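Local coordinates for alpha-catenin-like protein hmp-1 (Caenorhabditis elegans, PDB 5XA5), which binds beta-catenin, cadherin and actin filaments at cell junctions and is required for cell migration and shape changes as the worm embryo encloses and elongates, at residues A[235-238]-A[239-243]; A[223-226]-A[227-231]; A[245-248]-A[249-253]. All coordinates share one frame; numbering follows the deposited sequence.

How the interactions relate
The three contacts are local, each running along a single helix, and they illustrate how successive turns of a helical bundle serve different neighbours. Interaction 2 comes first in the chain, at the C-terminal end of helix 200-229; interactions 1 and 3 follow on helix 234-258, adjoining in sequence with centres about 15 Å apart. The two consecutive helices form an antiparallel hairpin at one end of this elongated, all-helical N-terminal fragment of a vinculin/alpha-catenin-family protein, and across it interactions 1 and 2 touch, centres about 9 Å apart. Interaction 3, about 21 Å from interaction 2, lies nearer the centre of the chain and carries the packing on to helix 117-165.

Interaction 1: residues A[235-238]-A[239-243]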
ATOM      1  N   GLU A 235     -27.095  15.302 -32.475  1.00 41.35           N
ATOM      2  CA  GLU A 235     -27.042  15.613 -31.057  1.00 43.02           C
ATOM      3  C   GLU A 235     -26.711  14.356 -30.267  1.00 40.38           C
ATOM      4  O   GLU A 235     -26.083  14.419 -29.215  1.00 39.71           O
ATOM      5  CB  GLU A 235     -28.360  16.212 -30.588  1.00 58.32           C
ATOM      6  CG  GLU A 235     -28.201  17.242 -29.481  1.00 69.87           C
ATOM      7  CD  GLU A 235     -27.229  18.348 -29.840  1.00 74.90           C
ATOM      8  OE1 GLU A 235     -27.188  18.754 -31.022  1.00 78.02           O
ATOM      9  OE2 GLU A 235     -26.495  18.802 -28.939  1.00 74.75           O
ATOM     10  N   ALA A 236     -27.134  13.206 -30.777  1.00 39.10           N
ATOM     11  CA  ALA A 236     -26.793  11.945 -30.129  1.00 34.23           C
ATOM     12  C   ALA A 236     -25.277  11.721 -30.173  1.00 34.90           C
ATOM     13  O   ALA A 236     -24.680  11.257 -29.207  1.00 32.35           O
ATOM     14  CB  ALA A 236     -27.535  10.787 -30.783  1.00 40.72           C
ATOM     15  N   ARG A 237     -24.660  12.070 -31.298  1.00 42.61           N
ATOM     16  CA  ARG A 237     -23.216  11.934 -31.460  1.00 35.45           C
ATOM     17  C   ARG A 237     -22.485  12.856 -30.491  1.00 34.15           C
ATOM     18  O   ARG A 237     -21.567  12.460 -29.789  1.00 33.48           O
ATOM     19  CB  ARG A 237     -22.811  12.254 -32.903  1.00 35.78           C
ATOM     20  CG  ARG A 237     -21.317  12.427 -33.088  1.00 40.49           C
ATOM     21  CD  ARG A 237     -20.960  12.783 -34.526  1.00 50.90           C
ATOM     22  NE  ARG A 237     -21.290  11.716 -35.468  1.00 49.59           N
ATOM     23  CZ  ARG A 237     -20.516  10.659 -35.704  1.00 50.68           C
ATOM     24  NH1 ARG A 237     -19.369  10.510 -35.050  1.00 51.12           N
ATOM     25  NH2 ARG A 237     -20.895   9.741 -36.585  1.00 51.29           N
ATOM     26  N   ARG A 238     -22.921  14.106 -30.469  1.00 37.16           N
ATOM     27  CA  ARG A 238     -22.353  15.120 -29.589  1.00 34.04           C
ATOM     28  C   ARG A 238     -22.432  14.754 -28.113  1.00 34.85           C
ATOM     29  O   ARG A 238     -21.465  14.893 -27.369  1.00 36.50           O
ATOM     30  CB  ARG A 238     -23.071  16.426 -29.846  1.00 41.39           C
ATOM     31  CG  ARG A 238     -22.524  17.077 -31.050  1.00 57.16           C
ATOM     32  CD  ARG A 238     -23.415  18.138 -31.525  1.00 72.10           C
ATOM     33  NE  ARG A 238     -22.889  18.714 -32.773  1.00 93.48           N
ATOM     34  CZ  ARG A 238     -22.380  19.949 -32.839  1.00107.75           C
ATOM     35  NH1 ARG A 238     -22.455  20.727 -31.758  1.00114.08           N
ATOM     36  NH2 ARG A 238     -21.923  20.476 -33.981  1.00108.17           N
ATOM     37  N   ASN A 239     -23.604  14.300 -27.694  1.00 31.44           N
ATOM     38  CA  ASN A 239     -23.793  13.865 -26.317  1.00 28.40           C
ATOM     39  C   ASN A 239     -22.883  12.695 -25.972  1.00 25.54           C
ATOM     40  O   ASN A 239     -22.321  12.642 -24.891  1.00 30.46           O
ATOM     41  CB  ASN A 239     -25.251  13.482 -26.083  1.00 37.80           C
ATOM     42  CG  ASN A 239     -25.534  13.148 -24.646  1.00 54.04           C
ATOM     43  OD1 ASN A 239     -26.256  12.198 -24.352  1.00 65.56           O
ATOM     44  ND2 ASN A 239     -24.961  13.925 -23.732  1.00 55.55           N
ATOM     45  N   ARG A 240     -22.727  11.758 -26.893  1.00 33.77           N
ATOM     46  CA  ARG A 240     -21.862  10.622 -26.608  1.00 32.84           C
ATOM     47  C   ARG A 240     -20.404  11.073 -26.506  1.00 31.02           C
ATOM     48  O   ARG A 240     -19.685  10.617 -25.613  1.00 31.70           O
ATOM     49  CB  ARG A 240     -22.015   9.535 -27.668  1.00 33.46           C
ATOM     50  CG  ARG A 240     -20.781   9.312 -28.516  1.00 58.81           C
ATOM     51  CD  ARG A 240     -20.763   7.948 -29.186  1.00 60.47           C
ATOM     52  NE  ARG A 240     -19.664   7.851 -30.145  1.00 50.03           N
ATOM     53  CZ  ARG A 240     -19.394   6.760 -30.846  1.00 60.12           C
ATOM     54  NH1 ARG A 240     -20.172   5.684 -30.730  1.00 63.61           N
ATOM     55  NH2 ARG A 240     -18.371   6.762 -31.688  1.00 77.06           N
ATOM     56  N   ASP A 241     -19.976  11.973 -27.395  1.00 32.19           N
ATOM     57  CA  ASP A 241     -18.602  12.479 -27.347  1.00 31.89           C
ATOM     58  C   ASP A 241     -18.357  13.231 -26.052  1.00 32.25           C
ATOM     59  O   ASP A 241     -17.295  13.110 -25.446  1.00 29.26           O
ATOM     60  CB  ASP A 241     -18.289  13.393 -28.530  1.00 31.14           C
ATOM     61  CG  ASP A 241     -18.302  12.672 -29.867  1.00 40.49           C
ATOM     62  OD1 ASP A 241     -18.176  11.435 -29.878  1.00 52.47           O
ATOM     63  OD2 ASP A 241     -18.394  13.359 -30.903  1.00 53.55           O
ATOM     64  N   TYR A 242     -19.338  14.023 -25.643  1.00 33.40           N
ATOM     65  CA  TYR A 242     -19.201  14.857 -24.459  1.00 32.56           C
ATOM     66  C   TYR A 242     -19.107  14.017 -23.205  1.00 35.74           C
ATOM     67  O   TYR A 242     -18.250  14.261 -22.345  1.00 33.35           O
ATOM     68  CB  TYR A 242     -20.380  15.829 -24.375  1.00 41.49           C
ATOM     69  CG  TYR A 242     -20.391  16.684 -23.135  1.00 43.30           C
ATOM     70  CD1 TYR A 242     -19.749  17.913 -23.120  1.00 54.70           C
ATOM     71  CD2 TYR A 242     -21.058  16.273 -21.988  1.00 51.25           C
ATOM     72  CE1 TYR A 242     -19.754  18.705 -21.993  1.00 58.65           C
ATOM     73  CE2 TYR A 242     -21.071  17.060 -20.856  1.00 55.48           C
ATOM     74  CZ  TYR A 242     -20.417  18.272 -20.864  1.00 57.52           C
ATOM     75  OH  TYR A 242     -20.432  19.055 -19.735  1.00 63.73           O
ATOM     76  N   THR A 243     -19.974  13.016 -23.084  1.00 27.97           N
ATOM     77  CA  THR A 243     -19.963  12.146 -21.919  0.70 27.42           C
ATOM     78  C   THR A 243     -18.702  11.281 -21.910  1.00 29.64           C
ATOM     79  O   THR A 243     -18.156  10.980 -20.859  1.00 30.21           O
ATOM     80  CB  THR A 243     -21.241  11.272 -21.861  0.70 31.45           C
ATOM     81  OG1 THR A 243     -21.314  10.416 -23.010  0.70 39.18           O
ATOM     82  CG2 THR A 243     -22.465  12.171 -21.835  0.70 26.66           C
TER
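Glu235 opens this run of helix by giving its carbonyl oxygen to Asn239 N, 2.9 Å away, and CB of Asn239 rests beside the same oxygen. One residue on, Ala236 O takes the N-H of Arg240 at 3.1 Å. The carbonyl of Arg237 receives the amide of Asp241, with an N-H...O angle of 161°, while its side chain runs alongside that of Asp241, both pointing the same way. The touch is made by the aliphatic part, Arg237 CG lying 3.8 Å from Asp241 OD2. A bend at chi3 (-64°) turns the guanidinium aside, and NH1 remains 5.1 Å from Asp241 OD2, with the two flat groups 57° apart. At this distance the opposite charges can probably attract only weakly. The other carboxylate oxygen, Asp241 OD1, lies in the plane of the Arg240 guanidinium at its edge, a long salt bridge of 3.9 Å to Arg240 NE. Arg238 closes the set by accepting the N-H of Tyr242 at its carbonyl, the regular i to i+4 bonding of an alpha-helix. Arg237 and Arg240 both lean on Phe227 of helix 200-229, and Asn239 touches Ser223, so this surface-lying start of helix 234-258 packs on the preceding helix.

Interaction 2: residues A[223-226]-A[227-231]; sequences STRT and FVRHP
Thr226 O is approached by two successive amides: His230 N at 3.0 Å, lying in the carbonyl plane, and Arg229 N at 3.2 Å in a weak bond. Arg229 N also has a weak bond to Arg225 O, so its proton is shared between two carbonyls. This is the C-terminal end of a helix running out into a loop, His230 being the first residue to leave helical geometry. The edge of the His230 ring also comes to Thr226 O, through CD2 at 3.6 Å. Earlier, Ser223 O and Thr224 O hold the amides of Phe227 and Val228. In the modelled conformer both Val228 methyls lie near Thr224 O, and CG2 also nears Arg225 O. The modelled conformer of extended Arg225 and the Arg229 chain, bent at chi3 (85°), bring NH1 to NH1 4.2 Å apart. A water accepts from Arg225 NH1 at 2.7 Å and weakly from Arg229 NH1, though Arg229 is poorly ordered and that end uncertain. The Arg225 charge has a second partner, Asp173 of helix 169-196, in a salt bridge that, with the water, would probably offset the like charges. Thr224, Arg225 and Val228 pack on Val172 of that helix, while helix 234-258 covers another side.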
ATOM      1  N   SER A 223     -25.927   7.260 -23.633  1.00 26.38           N
ATOM      2  CA  SER A 223     -25.558   8.017 -24.827  0.60 28.27           C
ATOM      3  C   SER A 223     -25.001   7.092 -25.908  1.00 28.70           C
ATOM      4  O   SER A 223     -25.290   7.274 -27.092  1.00 27.98           O
ATOM      5  CB  SER A 223     -24.529   9.103 -24.503  0.60 31.60           C
ATOM      6  OG  SER A 223     -23.269   8.511 -24.242  0.60 27.48           O
ATOM      7  N   THR A 224     -24.194   6.105 -25.528  1.00 27.06           N
ATOM      8  CA  THR A 224     -23.657   5.155 -26.505  0.77 25.88           C
ATOM      9  C   THR A 224     -24.755   4.257 -27.070  1.00 26.25           C
ATOM     10  O   THR A 224     -24.778   3.945 -28.255  1.00 29.07           O
ATOM     11  CB  THR A 224     -22.514   4.268 -25.896  0.77 24.26           C
ATOM     12  OG1 THR A 224     -22.971   3.538 -24.748  0.77 29.78           O
ATOM     13  CG2 THR A 224     -21.334   5.139 -25.505  0.77 22.91           C
ATOM     14  N   ARG A 225     -25.674   3.839 -26.210  1.00 25.93           N
ATOM     15  CA  ARG A 225     -26.733   2.950 -26.642  0.74 22.42           C
ATOM     16  C   ARG A 225     -27.669   3.666 -27.612  1.00 29.61           C
ATOM     17  O   ARG A 225     -28.083   3.091 -28.613  1.00 29.22           O
ATOM     18  CB  ARG A 225     -27.510   2.434 -25.431  0.74 24.21           C
ATOM     19  CG  ARG A 225     -28.402   1.248 -25.713  0.74 26.61           C
ATOM     20  CD  ARG A 225     -29.115   0.863 -24.436  0.74 27.52           C
ATOM     21  NE  ARG A 225     -29.638  -0.496 -24.476  0.74 28.54           N
ATOM     22  CZ  ARG A 225     -30.836  -0.818 -24.951  0.74 28.63           C
ATOM     23  NH1 ARG A 225     -31.635   0.126 -25.442  0.74 28.84           N
ATOM     24  NH2 ARG A 225     -31.234  -2.084 -24.936  0.74 33.37           N
ATOM     25  N   THR A 226     -27.981   4.927 -27.328  1.00 24.71           N
ATOM     26  CA  THR A 226     -28.855   5.700 -28.207  1.00 26.94           C
ATOM     27  C   THR A 226     -28.146   5.944 -29.537  1.00 32.99           C
ATOM     28  O   THR A 226     -28.751   5.856 -30.600  1.00 34.80           O
ATOM     29  CB  THR A 226     -29.243   7.040 -27.561  1.00 29.86           C
ATOM     30  OG1 THR A 226     -30.094   6.804 -26.433  1.00 32.52           O
ATOM     31  CG2 THR A 226     -29.970   7.940 -28.563  1.00 30.50           C
ATOM     32  N   PHE A 227     -26.850   6.235 -29.479  1.00 29.09           N
ATOM     33  CA  PHE A 227     -26.114   6.537 -30.708  1.00 31.97           C
ATOM     34  C   PHE A 227     -25.940   5.324 -31.635  1.00 34.93           C
ATOM     35  O   PHE A 227     -25.933   5.488 -32.855  1.00 40.06           O
ATOM     36  CB  PHE A 227     -24.748   7.134 -30.375  1.00 28.75           C
ATOM     37  CG  PHE A 227     -23.965   7.538 -31.586  1.00 32.55           C
ATOM     38  CD1 PHE A 227     -24.457   8.499 -32.452  1.00 39.72           C
ATOM     39  CD2 PHE A 227     -22.750   6.941 -31.874  1.00 40.83           C
ATOM     40  CE1 PHE A 227     -23.739   8.864 -33.582  1.00 48.91           C
ATOM     41  CE2 PHE A 227     -22.027   7.305 -32.994  1.00 51.38           C
ATOM     42  CZ  PHE A 227     -22.520   8.269 -33.845  1.00 48.26           C
ATOM     43  N   VAL A 228     -25.801   4.109 -31.100  1.00 29.14           N
ATOM     44  CA  VAL A 228     -25.666   2.947 -31.979  0.52 28.43           C
ATOM     45  C   VAL A 228     -26.985   2.686 -32.682  1.00 38.35           C
ATOM     46  O   VAL A 228     -27.007   2.155 -33.790  1.00 39.35           O
ATOM     47  CB  VAL A 228     -25.225   1.649 -31.244  0.52 33.90           C
ATOM     48  CG1 VAL A 228     -23.846   1.795 -30.687  0.52 34.02           C
ATOM     49  CG2 VAL A 228     -26.212   1.247 -30.168  0.52 36.54           C
ATOM     50  N   ARG A 229     -28.083   3.095 -32.051  1.00 30.67           N
ATOM     51  CA  ARG A 229     -29.413   2.889 -32.629  1.00 36.23           C
ATOM     52  C   ARG A 229     -29.761   3.973 -33.652  1.00 37.42           C
ATOM     53  O   ARG A 229     -30.526   3.734 -34.595  1.00 41.98           O
ATOM     54  CB  ARG A 229     -30.467   2.846 -31.519  1.00 45.77           C
ATOM     55  CG  ARG A 229     -30.498   1.537 -30.735  1.00 66.03           C
ATOM     56  CD  ARG A 229     -31.351   1.646 -29.470  1.00 80.71           C
ATOM     57  NE  ARG A 229     -32.768   1.400 -29.725  1.00 91.19           N
ATOM     58  CZ  ARG A 229     -33.760   1.956 -29.034  1.00 92.15           C
ATOM     59  NH1 ARG A 229     -33.497   2.790 -28.037  1.00 96.05           N
ATOM     60  NH2 ARG A 229     -35.018   1.674 -29.340  1.00 87.40           N
ATOM     61  N   HIS A 230     -29.189   5.157 -33.472  1.00 37.23           N
ATOM     62  CA  HIS A 230     -29.479   6.300 -34.331  1.00 42.63           C
ATOM     63  C   HIS A 230     -28.239   7.107 -34.714  1.00 43.22           C
ATOM     64  O   HIS A 230     -28.044   8.226 -34.242  1.00 36.06           O
ATOM     65  CB  HIS A 230     -30.481   7.205 -33.641  1.00 48.13           C
ATOM     66  CG  HIS A 230     -31.733   6.510 -33.215  1.00 53.16           C
ATOM     67  ND1 HIS A 230     -32.839   6.391 -34.030  1.00 53.08           N
ATOM     68  CD2 HIS A 230     -32.055   5.904 -32.050  1.00 47.71           C
ATOM     69  CE1 HIS A 230     -33.784   5.728 -33.387  1.00 57.94           C
ATOM     70  NE2 HIS A 230     -33.333   5.422 -32.183  1.00 50.37           N
ATOM     71  N   PRO A 231     -27.393   6.550 -35.585  1.00 41.78           N
ATOM     72  CA  PRO A 231     -26.144   7.255 -35.909  1.00 45.90           C
ATOM     73  C   PRO A 231     -26.293   8.594 -36.672  1.00 45.87           C
ATOM     74  O   PRO A 231     -25.313   9.332 -36.714  1.00 48.31           O
ATOM     75  CB  PRO A 231     -25.392   6.238 -36.773  1.00 47.77           C
ATOM     76  CG  PRO A 231     -26.457   5.332 -37.324  1.00 45.18           C
ATOM     77  CD  PRO A 231     -27.468   5.226 -36.224  1.00 45.16           C
TER
HETATM   78  O   HOH W   1     -31.558   2.836 -25.873  1.00 37.41           O

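Interaction 3: residues A[245-248]-A[249-253]; sequences DEMH and SALNA
Met247 and Leu251, one turn apart, make the apolar contact here, their side chains crossing at a slant with Met247 CG 4.1 Å from Leu251 CD1. Met247 sets its CG anti to the backbone N (chi1 -179°) and then bends at chi2, whereas Leu251 puts CG beside its own backbone N, where it lies 3.4 Å from Met247 O. That carbonyl also accepts the amide of Leu251 at 3.1 Å, the regular helical bond that goes with two side chains on the same face of the helix. Around them the backbone supplies the frame. Asp245 O is gripped by the amide N of Ser249 at 3.0 Å and, in the modelled conformer, by Ser249 OG at 3.1 Å, the two donors reaching it from opposite faces of its plane. Ala250 N bonds Glu246 O, and Asn252 N bonds His248 O nearly straight, at 169°. The Asn252 amide carbon, CG, sits 3.1 Å from that same His248 O, while its OD1 is taken by Arg157 NH2. Leu251 packs on Val153, Val156 and Arg157, and Met247 on Ala160, all of helix 117-165; Met247 also reaches Leu213 and Thr216 of helix 200-229, so this part of helix 234-258 fits against both helices.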
ATOM      1  N   ASP A 245     -15.777  12.315 -22.972  1.00 28.55           N
ATOM      2  CA  ASP A 245     -14.736  13.210 -22.466  1.00 25.50           C
ATOM      3  C   ASP A 245     -14.810  13.319 -20.953  1.00 32.97           C
ATOM      4  O   ASP A 245     -13.778  13.316 -20.268  1.00 29.62           O
ATOM      5  CB  ASP A 245     -14.850  14.610 -23.092  1.00 31.02           C
ATOM      6  CG  ASP A 245     -14.432  14.637 -24.546  1.00 53.19           C
ATOM      7  OD1 ASP A 245     -13.784  13.664 -24.991  1.00 60.77           O
ATOM      8  OD2 ASP A 245     -14.734  15.639 -25.237  1.00 56.76           O
ATOM      9  N   GLU A 246     -16.033  13.405 -20.431  1.00 27.84           N
ATOM     10  CA  GLU A 246     -16.239  13.491 -18.995  1.00 28.97           C
ATOM     11  C   GLU A 246     -15.750  12.226 -18.301  1.00 25.94           C
ATOM     12  O   GLU A 246     -15.165  12.294 -17.233  1.00 30.09           O
ATOM     13  CB  GLU A 246     -17.714  13.710 -18.666  1.00 39.53           C
ATOM     14  CG  GLU A 246     -18.206  15.125 -18.896  1.00 57.13           C
ATOM     15  CD  GLU A 246     -19.649  15.297 -18.469  1.00 73.90           C
ATOM     16  OE1 GLU A 246     -20.458  14.386 -18.742  1.00 78.79           O
ATOM     17  OE2 GLU A 246     -19.972  16.337 -17.858  1.00 81.26           O
ATOM     18  N   MET A 247     -16.006  11.081 -18.927  1.00 26.93           N
ATOM     19  CA  MET A 247     -15.573   9.788 -18.404  1.00 32.22           C
ATOM     20  C   MET A 247     -14.055   9.728 -18.323  1.00 30.56           C
ATOM     21  O   MET A 247     -13.474   9.350 -17.295  1.00 27.79           O
ATOM     22  CB  MET A 247     -16.105   8.664 -19.298  1.00 36.38           C
ATOM     23  CG  MET A 247     -15.749   7.273 -18.844  1.00 40.35           C
ATOM     24  SD  MET A 247     -16.948   6.715 -17.623  1.00 36.29           S
ATOM     25  CE  MET A 247     -16.371   5.030 -17.355  1.00 36.24           C
ATOM     26  N   HIS A 248     -13.417  10.106 -19.423  1.00 32.02           N
ATOM     27  CA  HIS A 248     -11.965  10.064 -19.487  0.59 32.02           C
ATOM     28  C   HIS A 248     -11.338  10.991 -18.457  1.00 31.73           C
ATOM     29  O   HIS A 248     -10.360  10.611 -17.798  1.00 27.41           O
ATOM     30  CB  HIS A 248     -11.490  10.409 -20.895  0.59 27.73           C
ATOM     31  CG  HIS A 248     -11.820   9.357 -21.905  0.59 32.54           C
ATOM     32  ND1 HIS A 248     -12.198   9.659 -23.197  0.59 32.01           N
ATOM     33  CD2 HIS A 248     -11.837   8.006 -21.815  0.59 39.31           C
ATOM     34  CE1 HIS A 248     -12.431   8.539 -23.857  0.59 37.47           C
ATOM     35  NE2 HIS A 248     -12.217   7.521 -23.041  0.59 34.20           N
ATOM     36  N   SER A 249     -11.908  12.178 -18.279  1.00 27.27           N
ATOM     37  CA  SER A 249     -11.410  13.110 -17.275  0.61 29.67           C
ATOM     38  C   SER A 249     -11.506  12.559 -15.857  1.00 28.47           C
ATOM     39  O   SER A 249     -10.588  12.722 -15.068  1.00 25.12           O
ATOM     40  CB  SER A 249     -12.163  14.433 -17.370  0.61 30.35           C
ATOM     41  OG  SER A 249     -11.852  15.073 -18.591  0.61 29.41           O
ATOM     42  N   ALA A 250     -12.616  11.902 -15.532  1.00 26.30           N
ATOM     43  CA  ALA A 250     -12.769  11.335 -14.193  1.00 28.16           C
ATOM     44  C   ALA A 250     -11.739  10.241 -13.927  1.00 27.64           C
ATOM     45  O   ALA A 250     -11.168  10.158 -12.835  1.00 25.06           O
ATOM     46  CB  ALA A 250     -14.171  10.780 -13.997  1.00 25.92           C
ATOM     47  N   LEU A 251     -11.533   9.378 -14.917  1.00 25.95           N
ATOM     48  CA  LEU A 251     -10.588   8.270 -14.747  1.00 22.55           C
ATOM     49  C   LEU A 251      -9.175   8.819 -14.619  1.00 22.68           C
ATOM     50  O   LEU A 251      -8.422   8.380 -13.749  1.00 24.62           O
ATOM     51  CB  LEU A 251     -10.678   7.293 -15.915  1.00 23.67           C
ATOM     52  CG  LEU A 251     -12.019   6.557 -15.986  1.00 26.62           C
ATOM     53  CD1 LEU A 251     -12.192   5.927 -17.355  1.00 30.51           C
ATOM     54  CD2 LEU A 251     -12.135   5.511 -14.895  1.00 30.51           C
ATOM     55  N   ASN A 252      -8.823   9.783 -15.471  1.00 25.60           N
ATOM     56  CA  ASN A 252      -7.520  10.434 -15.355  1.00 22.62           C
ATOM     57  C   ASN A 252      -7.352  11.123 -14.008  1.00 27.68           C
ATOM     58  O   ASN A 252      -6.259  11.137 -13.442  1.00 28.96           O
ATOM     59  CB  ASN A 252      -7.312  11.448 -16.480  1.00 25.74           C
ATOM     60  CG  ASN A 252      -7.226  10.789 -17.825  1.00 32.39           C
ATOM     61  OD1 ASN A 252      -7.088   9.573 -17.920  1.00 32.56           O
ATOM     62  ND2 ASN A 252      -7.306  11.586 -18.882  1.00 42.32           N
ATOM     63  N   ALA A 253      -8.434  11.710 -13.507  1.00 25.18           N
ATOM     64  CA  ALA A 253      -8.389  12.365 -12.198  1.00 25.92           C
ATOM     65  C   ALA A 253      -8.116  11.369 -11.067  1.00 26.00           C
ATOM     66  O   ALA A 253      -7.301  11.647 -10.173  1.00 26.06           O
ATOM     67  CB  ALA A 253      -9.686  13.127 -11.953  1.00 27.96           C
TER